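Local coordinates for protein particle-associated glycoside hydrolase (Acinetobacter phage Fri1, PDB 6C72) that depolymerises the capsular polysaccharide of Acinetobacter baumannii, probably by glycoside hydrolysis, and so serves the phage as a tailspike that degrades the host capsule during entry, at residues 486-491 against 578-583; 19-24 against 39-44. All coordinates share one frame; numbering follows the deposited sequence.

From the N terminus, contact 2 comes first. Segment 19-24 runs into helix 24-27, and the chain returns as segment 39-44, so contact 2 closes a short loop of 14 residues within the small N-terminal mixed sheet. The chain then winds through the long run of parallel strands, consistent with the beta-helix known from other tailspikes. Contact 1 closes a larger loop of 86 residues, with 48 of them in strands, in the six-stranded antiparallel sheet near the C terminus. The two loops follow in series and neither nest nor cross. The centres of contacts 1 and 2 are 102 Å apart, on opposite sides of the chain's centre. Both contacts also touch the second subunit of the trimer.

Contact 1: 486-491 against 578-583; sequences FNTEIR and IVKVDV
Segments 486-491 and 578-583 run antiparallel, their axes 168° apart, and three hydrogen-bonded pairs, Asn-487 with Val-583, Glu-489 with Val-581 and Arg-491 with Val-579, each exchange two backbone bonds. The bond from Val-581 N to Glu-489 O is 2.9 Å long and nearly straight. The face that bears Thr-488, Ile-490, Lys-580 and Asp-582 carries a buried polar cluster. Lys-580 lies extended along its strand and bends only at its last torsion, chi4 -73°. This turn brings NZ to 2.7 Å from Asp-582 OD1 in a salt bridge on the syn lone pair. The hydroxyl of Thr-488 sits beside the pair. Thr-488 OG1 lies 3.1 Å from Asp-582 OD1 and as far from Lys-580 NZ. Its proton has two acceptors within reach, Asp-582 OD1 and Val-581 O. The nearby ammonium of Lys-580 probably favours the charged carboxylate. Next to it, the ring of Phe-486 runs alongside Asp-582, with CE2 3.5 Å from Asp-582 CB and the ring and carboxylate planes 44° apart. At the other end, Ile-490 CD1 touches Ile-578 CG2 at 3.5 Å, and Ile-490 CG1 packs on Lys-580 CB. On the other face, a water accepts from Asn-487 ND2 and donates to Val-583 O at 2.7 Å. The carboxylate of Glu-489 looks outside the pair, to Lys-592 and Trp-595. The cluster reaches across the trimer: Lys-580 makes a cation-pi contact with Phe-486 of the second subunit, and Phe-486 makes one with Lys-580 of the third. In the six-stranded antiparallel sheet, strand 485-494 lies between 475-478 and 576-585, and strand 509-517 flanks 576-585 on its other side.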
loop_
_atom_site.group_PDB
_atom_site.type_symbol
_atom_site.label_atom_id
_atom_site.label_comp_id
_atom_site.label_asym_id
_atom_site.label_seq_id
_atom_site.Cartn_x
_atom_site.Cartn_y
_atom_site.Cartn_z
ATOM N N PHE A 486 -2.630 -33.869 32.366
ATOM C CA PHE A 486 -1.717 -34.930 31.966
ATOM C C PHE A 486 -0.585 -34.275 31.185
ATOM O O PHE A 486 -0.823 -33.682 30.132
ATOM C CB PHE A 486 -2.441 -35.992 31.136
ATOM C CG PHE A 486 -1.546 -37.069 30.610
ATOM C CD1 PHE A 486 -0.902 -36.916 29.401
ATOM C CD2 PHE A 486 -1.362 -38.241 31.317
ATOM C CE1 PHE A 486 -0.082 -37.900 28.905
ATOM C CE2 PHE A 486 -0.536 -39.242 30.830
ATOM C CZ PHE A 486 0.110 -39.072 29.627
ATOM N N ASN A 487 0.628 -34.332 31.722
ATOM C CA ASN A 487 1.805 -33.768 31.077
ATOM C C ASN A 487 2.881 -34.826 30.980
ATOM O O ASN A 487 3.124 -35.576 31.931
ATOM C CB ASN A 487 2.365 -32.558 31.816
ATOM C CG ASN A 487 1.522 -31.328 31.615
ATOM O OD1 ASN A 487 1.701 -30.603 30.634
ATOM N ND2 ASN A 487 0.585 -31.083 32.534
ATOM N N THR A 488 3.548 -34.858 29.839
ATOM C CA THR A 488 4.586 -35.840 29.600
ATOM C C THR A 488 5.845 -35.137 29.098
ATOM O O THR A 488 5.768 -34.229 28.265
ATOM C CB THR A 488 4.069 -36.920 28.622
ATOM O OG1 THR A 488 5.115 -37.839 28.303
ATOM C CG2 THR A 488 3.560 -36.306 27.345
ATOM N N GLU A 489 6.990 -35.506 29.674
ATOM C CA GLU A 489 8.308 -35.059 29.239
ATOM C C GLU A 489 9.221 -36.272 29.088
ATOM O O GLU A 489 8.944 -37.354 29.616
ATOM C CB GLU A 489 8.937 -34.050 30.216
ATOM C CG GLU A 489 8.298 -32.675 30.217
ATOM C CD GLU A 489 8.921 -31.740 31.240
ATOM O OE1 GLU A 489 9.253 -32.198 32.355
ATOM O OE2 GLU A 489 9.078 -30.537 30.932
ATOM N N ILE A 490 10.346 -36.070 28.404
ATOM C CA ILE A 490 11.218 -37.181 28.037
ATOM C C ILE A 490 12.663 -36.698 28.006
ATOM O O ILE A 490 12.964 -35.590 27.538
ATOM C CB ILE A 490 10.762 -37.787 26.693
ATOM C CG1 ILE A 490 11.368 -39.174 26.470
ATOM C CG2 ILE A 490 11.042 -36.830 25.529
ATOM C CD1 ILE A 490 10.748 -39.923 25.269
ATOM N N ARG A 491 13.565 -37.536 28.513
ATOM C CA ARG A 491 14.974 -37.175 28.617
ATOM C C ARG A 491 15.818 -38.368 28.208
ATOM O O ARG A 491 15.386 -39.518 28.315
ATOM C CB ARG A 491 15.354 -36.742 30.044
ATOM C CG ARG A 491 14.681 -35.475 30.505
ATOM C CD ARG A 491 15.189 -34.293 29.696
ATOM N NE ARG A 491 14.599 -33.016 30.099
ATOM C CZ ARG A 491 13.438 -32.555 29.627
ATOM N NH1 ARG A 491 12.753 -33.270 28.741
ATOM N NH2 ARG A 491 12.969 -31.377 30.033
ATOM N N ILE A 578 16.238 -44.136 27.444
ATOM C CA ILE A 578 15.263 -43.063 27.311
ATOM C C ILE A 578 14.298 -43.159 28.485
ATOM O O ILE A 578 13.820 -44.255 28.819
ATOM C CB ILE A 578 14.507 -43.151 25.979
ATOM C CG1 ILE A 578 15.471 -43.208 24.772
ATOM C CG2 ILE A 578 13.514 -42.007 25.881
ATOM C CD1 ILE A 578 16.341 -41.952 24.529
ATOM N N VAL A 579 13.998 -42.026 29.113
ATOM C CA VAL A 579 13.116 -41.986 30.276
ATOM C C VAL A 579 11.964 -41.029 29.976
ATOM O O VAL A 579 12.179 -39.831 29.738
ATOM C CB VAL A 579 13.877 -41.566 31.544
ATOM C CG1 VAL A 579 12.950 -41.512 32.734
ATOM C CG2 VAL A 579 15.038 -42.520 31.798
ATOM N N LYS A 580 10.750 -41.560 29.953
ATOM C CA LYS A 580 9.552 -40.769 29.708
ATOM C C LYS A 580 8.696 -40.762 30.969
ATOM O O LYS A 580 8.524 -41.807 31.608
ATOM C CB LYS A 580 8.774 -41.324 28.516
ATOM C CG LYS A 580 7.472 -40.595 28.189
ATOM C CD LYS A 580 6.882 -41.164 26.899
ATOM C CE LYS A 580 5.629 -40.427 26.446
ATOM N NZ LYS A 580 4.430 -40.719 27.304
ATOM N N VAL A 581 8.191 -39.585 31.343
ATOM C CA VAL A 581 7.348 -39.425 32.520
ATOM C C VAL A 581 5.972 -38.923 32.099
ATOM O O VAL A 581 5.861 -37.938 31.360
ATOM C CB VAL A 581 7.966 -38.458 33.539
ATOM C CG1 VAL A 581 7.224 -38.599 34.853
ATOM C CG2 VAL A 581 9.430 -38.760 33.727
ATOM N N ASP A 582 4.929 -39.579 32.605
ATOM C CA ASP A 582 3.545 -39.132 32.477
ATOM C C ASP A 582 3.062 -38.710 33.859
ATOM O O ASP A 582 3.113 -39.503 34.804
ATOM C CB ASP A 582 2.643 -40.244 31.930
ATOM C CG ASP A 582 3.150 -40.839 30.619
ATOM O OD1 ASP A 582 3.856 -40.145 29.856
ATOM O OD2 ASP A 582 2.810 -42.007 30.333
ATOM N N VAL A 583 2.604 -37.469 33.987
ATOM C CA VAL A 583 2.154 -36.932 35.266
ATOM C C VAL A 583 0.662 -36.635 35.170
ATOM O O VAL A 583 0.218 -35.915 34.264
ATOM C CB VAL A 583 2.931 -35.663 35.673
ATOM C CG1 VAL A 583 2.463 -35.161 37.033
ATOM C CG2 VAL A 583 4.433 -35.915 35.675
HETATM O O HOH W 1 0.179 -33.235 34.795
#

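Contact 2: 19-24 against 39-44; sequences VQVDSV and ATTTSY
Val-19, Gln-20 and Val-21 pair in parallel with Ala-39, Thr-40 and Thr-41, the two strands of a beta-alpha-beta unit whose helix is 24-27. Thr-40 pairs through both its N and its O. Its N donates to Val-19 O at 2.9 Å, and its O accepts from Val-21 N. Val-21 O is gripped twice by Thr-42. The backbone N of Thr-42 donates at 2.8 Å. Its OG1 donates at 3.0 Å, from above the carbonyl plane. The hydroxyl stands beside its own backbone N (chi1 -66°), which lets one residue use both groups on one oxygen. Apolar groups fill the face of Val-19, Val-21, Ala-39 and Thr-41. Val-19 CB meets Ala-39 CB, and Val-21 CG2 meets Thr-41 CG2, each pair at 3.9 Å.

Outward from this pairing, Leu-27 of helix 24-27 packs on Ala-39 and Thr-41, and Val-21 touches Leu-27 and Ala-26. Thr-41 OG1 bonds to Ala-53 N, and on that side the sheet continues with strand 54-58, antiparallel to 38-41. On the face of Gln-20 and Thr-40, the second subunit packs with its Asn-36 on Gln-20 and its Lys-38 on Thr-40; its Asn-36 also touches Thr-42. Ser-23 is the N-cap of helix 24-27, and its OG bonds to Ala-26 N. Where the helix starts, Val-24 N donates a nearly straight bond to Tyr-44 O, on a lone pair in the carbonyl plane. Tyr-44 OH is held by Gly-67 O. Over one face of the tyrosine ring, Val-24 CG2 makes a CH-pi contact, 3.7 Å from the Tyr-44 ring centroid and 15° off the normal.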
loop_
_atom_site.group_PDB
_atom_site.type_symbol
_atom_site.label_atom_id
_atom_site.label_comp_id
_atom_site.label_asym_id
_atom_site.label_seq_id
_atom_site.Cartn_x
_atom_site.Cartn_y
_atom_site.Cartn_z
ATOM N N VAL A 19 5.869 47.737 -31.105
ATOM C CA VAL A 19 6.604 47.275 -32.277
ATOM C C VAL A 19 6.133 45.870 -32.654
ATOM O O VAL A 19 5.913 45.016 -31.788
ATOM C CB VAL A 19 8.119 47.320 -32.001
ATOM C CG1 VAL A 19 8.910 46.768 -33.175
ATOM C CG2 VAL A 19 8.539 48.740 -31.697
ATOM N N GLN A 20 5.998 45.623 -33.957
ATOM C CA GLN A 20 5.602 44.321 -34.488
ATOM C C GLN A 20 6.423 44.052 -35.740
ATOM O O GLN A 20 6.308 44.790 -36.723
ATOM C CB GLN A 20 4.100 44.279 -34.828
ATOM C CG GLN A 20 3.535 42.871 -35.078
ATOM C CD GLN A 20 2.042 42.840 -35.468
ATOM O OE1 GLN A 20 1.311 43.832 -35.354
ATOM N NE2 GLN A 20 1.599 41.686 -35.951
ATOM N N VAL A 21 7.265 43.024 -35.701
ATOM C CA VAL A 21 8.076 42.640 -36.849
ATOM C C VAL A 21 7.792 41.177 -37.179
ATOM O O VAL A 21 7.057 40.493 -36.469
ATOM C CB VAL A 21 9.582 42.888 -36.628
ATOM C CG1 VAL A 21 9.844 44.372 -36.457
ATOM C CG2 VAL A 21 10.077 42.118 -35.428
ATOM N N ASP A 22 8.354 40.714 -38.300
ATOM C CA ASP A 22 8.029 39.396 -38.835
ATOM C C ASP A 22 9.033 38.308 -38.459
ATOM O O ASP A 22 8.752 37.127 -38.696
ATOM C CB ASP A 22 7.873 39.463 -40.367
ATOM C CG ASP A 22 9.142 39.905 -41.081
ATOM O OD1 ASP A 22 10.169 40.142 -40.414
ATOM O OD2 ASP A 22 9.103 40.048 -42.321
ATOM N N SER A 23 10.181 38.664 -37.888
ATOM C CA SER A 23 11.205 37.677 -37.566
ATOM C C SER A 23 12.223 38.316 -36.635
ATOM O O SER A 23 12.218 39.532 -36.420
ATOM C CB SER A 23 11.901 37.136 -38.818
ATOM O OG SER A 23 12.681 38.145 -39.431
ATOM N N VAL A 24 13.121 37.475 -36.109
ATOM C CA VAL A 24 14.216 37.969 -35.279
ATOM C C VAL A 24 15.180 38.804 -36.115
ATOM O O VAL A 24 15.675 39.844 -35.660
ATOM C CB VAL A 24 14.933 36.796 -34.577
ATOM C CG1 VAL A 24 16.339 37.191 -34.171
ATOM C CG2 VAL A 24 14.162 36.351 -33.342
ATOM N N ALA A 39 8.203 44.917 -28.006
ATOM C CA ALA A 39 8.324 44.419 -29.371
ATOM C C ALA A 39 7.805 42.992 -29.431
ATOM O O ALA A 39 8.000 42.211 -28.495
ATOM C CB ALA A 39 9.758 44.455 -29.883
ATOM N N THR A 40 7.135 42.659 -30.532
ATOM C CA THR A 40 6.545 41.343 -30.726
ATOM C C THR A 40 6.914 40.831 -32.109
ATOM O O THR A 40 6.636 41.492 -33.113
ATOM C CB THR A 40 5.026 41.393 -30.532
ATOM O OG1 THR A 40 4.739 41.586 -29.140
ATOM C CG2 THR A 40 4.369 40.100 -31.012
ATOM N N THR A 41 7.574 39.678 -32.156
ATOM C CA THR A 41 7.917 39.022 -33.410
ATOM C C THR A 41 6.783 38.116 -33.864
ATOM O O THR A 41 6.130 37.460 -33.049
ATOM C CB THR A 41 9.193 38.190 -33.273
ATOM O OG1 THR A 41 9.045 37.264 -32.190
ATOM C CG2 THR A 41 10.402 39.082 -33.037
ATOM N N THR A 42 6.532 38.117 -35.173
ATOM C CA THR A 42 5.557 37.205 -35.759
ATOM C C THR A 42 6.043 35.763 -35.695
ATOM O O THR A 42 5.287 34.856 -35.329
ATOM C CB THR A 42 5.299 37.602 -37.215
ATOM O OG1 THR A 42 4.657 38.884 -37.271
ATOM C CG2 THR A 42 4.451 36.553 -37.911
ATOM N N SER A 43 7.289 35.532 -36.101
ATOM C CA SER A 43 7.945 34.236 -36.005
ATOM C C SER A 43 9.390 34.452 -35.597
ATOM O O SER A 43 9.870 35.586 -35.530
ATOM C CB SER A 43 7.899 33.474 -37.328
ATOM O OG SER A 43 6.612 33.535 -37.897
ATOM N N TYR A 44 10.100 33.353 -35.339
ATOM C CA TYR A 44 11.550 33.472 -35.239
ATOM C C TYR A 44 12.163 33.629 -36.626
ATOM O O TYR A 44 12.800 34.641 -36.923
ATOM C CB TYR A 44 12.149 32.270 -34.520
ATOM C CG TYR A 44 13.567 32.505 -34.042
ATOM C CD1 TYR A 44 14.644 32.448 -34.918
ATOM C CD2 TYR A 44 13.827 32.779 -32.703
ATOM C CE1 TYR A 44 15.925 32.659 -34.471
ATOM C CE2 TYR A 44 15.093 32.984 -32.256
ATOM C CZ TYR A 44 16.137 32.916 -33.135
ATOM O OH TYR A 44 17.403 33.124 -32.670
#